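Local structure of glucanase (5GXX) at residues Ile520-Leu523 against Ile527-Ile530; Tyr529-Tyr534 against Pro587-Ala592. The protein probably hydrolyses internal beta-1,4-glucosidic bonds of cellulose as a family 9 endoglucanase of the cellulosome, with a cellulose-binding module joined to its catalytic domain. The protein carries 1 engineered substitution. All coordinates share one frame; numbering follows the deposited sequence.

Contact 1: Ile520-Leu523 against Ile527-Ile530; sequences ITHL and IYYI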
loop_
_atom_site.group_PDB
_atom_site.type_symbol
_atom_site.label_atom_id
_atom_site.label_comp_id
_atom_site.label_asym_id
_atom_site.label_seq_id
_atom_site.Cartn_x
_atom_site.Cartn_y
_atom_site.Cartn_z
ATOM N N ILE A 520 33.260 -1.866 -1.830
ATOM C CA ILE A 520 33.932 -1.198 -0.713
ATOM C C ILE A 520 35.276 -0.673 -1.199
ATOM O O ILE A 520 36.057 -1.429 -1.780
ATOM C CB ILE A 520 34.089 -2.165 0.480
ATOM C CG1 ILE A 520 32.703 -2.620 0.952
ATOM C CG2 ILE A 520 34.884 -1.525 1.610
ATOM C CD1 ILE A 520 32.747 -3.841 1.869
ATOM N N THR A 521 35.493 0.625 -0.983
ATOM C CA THR A 521 36.563 1.388 -1.623
ATOM C C THR A 521 37.466 2.021 -0.587
ATOM O O THR A 521 36.998 2.587 0.403
ATOM C CB THR A 521 35.934 2.473 -2.519
ATOM O OG1 THR A 521 35.142 1.816 -3.515
ATOM C CG2 THR A 521 37.001 3.316 -3.219
ATOM N N HIS A 522 38.774 1.903 -0.819
ATOM C CA HIS A 522 39.749 2.489 0.088
ATOM C C HIS A 522 39.765 4.010 0.002
ATOM O O HIS A 522 39.801 4.571 -1.089
ATOM C CB HIS A 522 41.142 1.921 -0.198
ATOM C CG HIS A 522 42.172 2.319 0.813
ATOM N ND1 HIS A 522 43.339 2.968 0.470
ATOM C CD2 HIS A 522 42.205 2.168 2.158
ATOM C CE1 HIS A 522 44.052 3.189 1.558
ATOM N NE2 HIS A 522 43.388 2.714 2.596
ATOM N N LEU A 523 39.719 4.661 1.158
ATOM C CA LEU A 523 39.971 6.094 1.252
ATOM C C LEU A 523 41.442 6.309 1.637
ATOM O O LEU A 523 42.283 6.588 0.774
ATOM C CB LEU A 523 39.018 6.748 2.255
ATOM C CG LEU A 523 38.948 8.279 2.277
ATOM C CD1 LEU A 523 38.320 8.841 1.001
ATOM C CD2 LEU A 523 38.208 8.781 3.509
ATOM N N ILE A 527 40.526 3.265 6.462
ATOM C CA ILE A 527 39.213 3.859 6.183
ATOM C C ILE A 527 38.723 3.491 4.790
ATOM O O ILE A 527 39.417 3.689 3.789
ATOM C CB ILE A 527 39.186 5.405 6.316
ATOM C CG1 ILE A 527 39.822 5.880 7.631
ATOM C CG2 ILE A 527 37.753 5.928 6.153
ATOM C CD1 ILE A 527 39.292 5.222 8.894
ATOM N N TYR A 528 37.513 2.946 4.742
ATOM C CA TYR A 528 36.919 2.494 3.494
ATOM C C TYR A 528 35.495 3.036 3.398
ATOM O O TYR A 528 34.936 3.492 4.402
ATOM C CB TYR A 528 36.905 0.960 3.441
ATOM C CG TYR A 528 38.267 0.318 3.286
ATOM C CD1 TYR A 528 39.149 0.224 4.357
ATOM C CD2 TYR A 528 38.654 -0.215 2.065
ATOM C CE1 TYR A 528 40.406 -0.368 4.201
ATOM C CE2 TYR A 528 39.896 -0.815 1.896
ATOM C CZ TYR A 528 40.762 -0.885 2.968
ATOM O OH TYR A 528 41.987 -1.477 2.783
ATOM N N TYR A 529 34.907 2.995 2.205
ATOM C CA TYR A 529 33.521 3.446 2.057
ATOM C C TYR A 529 32.794 2.749 0.917
ATOM O O TYR A 529 33.405 2.195 -0.002
ATOM C CB TYR A 529 33.453 4.972 1.847
ATOM C CG TYR A 529 34.030 5.445 0.533
ATOM C CD1 TYR A 529 35.409 5.538 0.347
ATOM C CD2 TYR A 529 33.207 5.770 -0.538
ATOM C CE1 TYR A 529 35.952 5.954 -0.866
ATOM C CE2 TYR A 529 33.735 6.208 -1.747
ATOM C CZ TYR A 529 35.103 6.292 -1.907
ATOM O OH TYR A 529 35.608 6.716 -3.115
ATOM N N ILE A 530 31.470 2.828 0.976
ATOM C CA ILE A 530 30.644 2.556 -0.193
ATOM C C ILE A 530 29.974 3.868 -0.565
ATOM O O ILE A 530 29.713 4.722 0.297
ATOM C CB ILE A 530 29.602 1.427 0.022
ATOM C CG1 ILE A 530 28.639 1.750 1.171
ATOM C CG2 ILE A 530 30.329 0.098 0.215
ATOM C CD1 ILE A 530 27.444 0.787 1.304
#

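Contact 2: Tyr529-Tyr534 against Pro587-Ala592; sequences YIKISY and PVFDGA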
loop_
_atom_site.group_PDB
_atom_site.type_symbol
_atom_site.label_atom_id
_atom_site.label_comp_id
_atom_site.label_asym_id
_atom_site.label_seq_id
_atom_site.Cartn_x
_atom_site.Cartn_y
_atom_site.Cartn_z
ATOM N N TYR A 529 34.907 2.995 2.205
ATOM C CA TYR A 529 33.521 3.446 2.057
ATOM C C TYR A 529 32.794 2.749 0.917
ATOM O O TYR A 529 33.405 2.195 -0.002
ATOM C CB TYR A 529 33.453 4.972 1.847
ATOM C CG TYR A 529 34.030 5.445 0.533
ATOM C CD1 TYR A 529 35.409 5.538 0.347
ATOM C CD2 TYR A 529 33.207 5.770 -0.538
ATOM C CE1 TYR A 529 35.952 5.954 -0.866
ATOM C CE2 TYR A 529 33.735 6.208 -1.747
ATOM C CZ TYR A 529 35.103 6.292 -1.907
ATOM O OH TYR A 529 35.608 6.716 -3.115
ATOM N N ILE A 530 31.470 2.828 0.976
ATOM C CA ILE A 530 30.644 2.556 -0.193
ATOM C C ILE A 530 29.974 3.868 -0.565
ATOM O O ILE A 530 29.713 4.722 0.297
ATOM C CB ILE A 530 29.602 1.427 0.022
ATOM C CG1 ILE A 530 28.639 1.750 1.171
ATOM C CG2 ILE A 530 30.329 0.098 0.215
ATOM C CD1 ILE A 530 27.444 0.787 1.304
ATOM N N LYS A 531 29.773 4.026 -1.865
ATOM C CA LYS A 531 29.025 5.152 -2.391
ATOM C C LYS A 531 27.718 4.583 -2.924
ATOM O O LYS A 531 27.724 3.600 -3.666
ATOM C CB LYS A 531 29.778 5.818 -3.544
ATOM C CG LYS A 531 28.969 6.939 -4.197
ATOM C CD LYS A 531 29.764 7.642 -5.290
ATOM C CE LYS A 531 30.830 8.578 -4.729
ATOM N NZ LYS A 531 30.266 9.594 -3.788
ATOM N N ILE A 532 26.625 5.248 -2.563
ATOM C CA ILE A 532 25.280 4.958 -3.060
ATOM C C ILE A 532 24.975 6.061 -4.069
ATOM O O ILE A 532 24.965 7.234 -3.695
ATOM C CB ILE A 532 24.245 4.991 -1.899
ATOM C CG1 ILE A 532 24.417 3.848 -0.875
ATOM C CG2 ILE A 532 22.834 4.910 -2.438
ATOM C CD1 ILE A 532 25.732 3.822 -0.116
ATOM N N SER A 533 24.769 5.699 -5.336
ATOM C CA SER A 533 24.529 6.665 -6.414
ATOM C C SER A 533 23.141 6.498 -7.024
ATOM O O SER A 533 22.751 5.380 -7.374
ATOM C CB SER A 533 25.565 6.489 -7.537
ATOM O OG SER A 533 26.873 6.746 -7.051
ATOM N N TYR A 534 22.400 7.591 -7.188
ATOM C CA TYR A 534 21.120 7.558 -7.889
ATOM C C TYR A 534 21.378 8.095 -9.274
ATOM O O TYR A 534 21.817 9.239 -9.434
ATOM C CB TYR A 534 20.044 8.369 -7.170
ATOM C CG TYR A 534 19.603 7.627 -5.936
ATOM C CD1 TYR A 534 18.621 6.644 -6.017
ATOM C CD2 TYR A 534 20.210 7.863 -4.707
ATOM C CE1 TYR A 534 18.231 5.935 -4.886
ATOM C CE2 TYR A 534 19.831 7.161 -3.567
ATOM C CZ TYR A 534 18.848 6.191 -3.669
ATOM O OH TYR A 534 18.459 5.499 -2.543
ATOM N N PRO A 587 27.988 12.067 3.861
ATOM C CA PRO A 587 27.951 13.262 3.015
ATOM C C PRO A 587 27.322 13.014 1.649
ATOM O O PRO A 587 27.427 11.922 1.088
ATOM C CB PRO A 587 29.429 13.648 2.892
ATOM C CG PRO A 587 30.166 12.349 3.069
ATOM C CD PRO A 587 29.372 11.632 4.124
ATOM N N VAL A 588 26.660 14.051 1.143
ATOM C CA VAL A 588 25.988 14.024 -0.148
ATOM C C VAL A 588 26.827 14.796 -1.152
ATOM O O VAL A 588 27.404 15.840 -0.807
ATOM C CB VAL A 588 24.602 14.672 -0.023
ATOM C CG1 VAL A 588 23.897 14.706 -1.379
ATOM C CG2 VAL A 588 23.746 13.946 1.035
ATOM N N PHE A 589 26.861 14.274 -2.376
ATOM C CA PHE A 589 27.620 14.816 -3.512
ATOM C C PHE A 589 26.734 15.040 -4.744
ATOM O O PHE A 589 25.819 14.263 -5.036
ATOM C CB PHE A 589 28.788 13.878 -3.875
ATOM C CG PHE A 589 29.750 13.629 -2.748
ATOM C CD1 PHE A 589 29.472 12.693 -1.757
ATOM C CD2 PHE A 589 30.955 14.321 -2.704
ATOM C CE1 PHE A 589 30.365 12.483 -0.714
ATOM C CE2 PHE A 589 31.858 14.105 -1.674
ATOM C CZ PHE A 589 31.569 13.188 -0.680
ATOM N N ASP A 590 27.002 16.141 -5.444
ATOM C CA ASP A 590 26.477 16.395 -6.773
ATOM C C ASP A 590 27.690 16.213 -7.667
ATOM O O ASP A 590 28.620 17.022 -7.597
ATOM C CB ASP A 590 25.994 17.848 -6.826
ATOM C CG ASP A 590 25.492 18.265 -8.203
ATOM O OD1 ASP A 590 25.651 17.519 -9.195
ATOM O OD2 ASP A 590 24.907 19.369 -8.288
ATOM N N GLY A 591 27.703 15.145 -8.458
ATOM C CA GLY A 591 28.920 14.719 -9.150
ATOM C C GLY A 591 30.023 14.528 -8.121
ATOM O O GLY A 591 29.816 13.855 -7.106
ATOM N N ALA A 592 31.196 15.112 -8.374
ATOM C CA ALA A 592 32.306 15.074 -7.420
ATOM C C ALA A 592 32.330 16.203 -6.373
ATOM O O ALA A 592 33.276 16.299 -5.589
ATOM C CB ALA A 592 33.620 15.037 -8.191
HETATM O O HOH W 1 31.198 11.862 -5.737
#

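Contact 1: Ile520-Leu523 against Ile527-Ile530
A beta hairpin of the cellulose-binding module folds 527-530 back against 520-523, with T521 and Y529 as its antiparallel hydrogen-bonded pair. T521 N gives its hydrogen to Y529 O at 2.8 Å, and Y529 N returns the bond to T521 O; nearer the turn, L523 N reaches I527 O at 2.8 Å. On one face the beta-branched T521, suited to an extended backbone, sets CB over the Y529 ring, 4.1 Å from its centroid, a CH-pi contact. The ring lies there because CG of Y529 stands between the backbone N and carbonyl carbon (chi1 68°), which turns it across T521. T521 OG1 bonds instead to P519 O.

On the other face H522 and Y528 form the non-hydrogen-bonded pair. H522 CD2 sits over the Y528 ring near its rim, 3.5 Å from CZ, the two planes inclined at 55°. The imidazole suits this place near the turn, since its NE2 bonds to D525 O. Beside them I520 CG2 meets Y528 CB at 3.7 Å, and I520 CG1 packs on I530 CG2.

Strand 515-524 is outermost in its sheet within the chain, whereas 527-534 pairs on its other side with strand 481-488. The buried I530 side chain of 527-534 reaches F554 and I556 of strand 549-557, in the module's other sheet.

Contact 2: Tyr529-Tyr534 against Pro587-Ala592
K531 and F589 meet above one face of the five-stranded antiparallel sheet of the cellulose-binding module, where strand 481-488 runs between their two strands. The backbones of 529-534 and 588-590 therefore share no hydrogen bond, and the contact is made by side chains reaching over the intervening strand.

The direct interaction is cation-pi. K531 NZ lies 4.4 Å from the centroid of the F589 ring and 32° off its normal, so the ammonium group sits off-centre; F589 CD1 is the ring atom nearest K531 NZ, at 3.8 Å. Lysine suits the place because its long chain can span the width of a strand: it leaves the backbone with CG opposite the backbone N (chi1 175°), runs extended through chi2, and then bends at chi3 and chi4. Phenylalanine offers a flat pi surface, and its CB already points toward 529-534. The F589 side chain also touches N484 of the middle strand and K594 of strand 593-596.

Hydrogen bonds of the same nitrogen add to this. NZ bonds to N484 OD1 and S482 OG, both on strand 481-488, so the middle strand holds the lysine end beside the ring and supplies two neutral oxygens whose dipoles probably help to stabilise the ammonium charge.

A water-mediated link reaches farther, to the turn that follows 588-590. There G591 has a positive phi, 55°, a backbone shape that glycine adopts readily, and its carbonyl takes part in the bridge. The water accepts a hydrogen bond from K531 NZ at 3.1 Å and donates one to G591 O at 2.8 Å.

Followed from the N terminus, the first strand of this sheet to appear is 481-488, later its centre, followed by 515-524. Contact 1 closes a short loop: only three residues separate 520-523 from 527-530. Strand 527-534 carries on directly into contact 2, the two sharing Y529 and I530, with their centres about 12 Å apart. Contact 2 closes a much longer loop of 52 residues, which includes strand 549-557 of the other sheet, before 587-592 returns. The loops follow one another, neither nested nor crossed. Contact 1 joins neighbouring strands at one margin of the sheet; contact 2 links strand 527-534 across 481-488 to its far half.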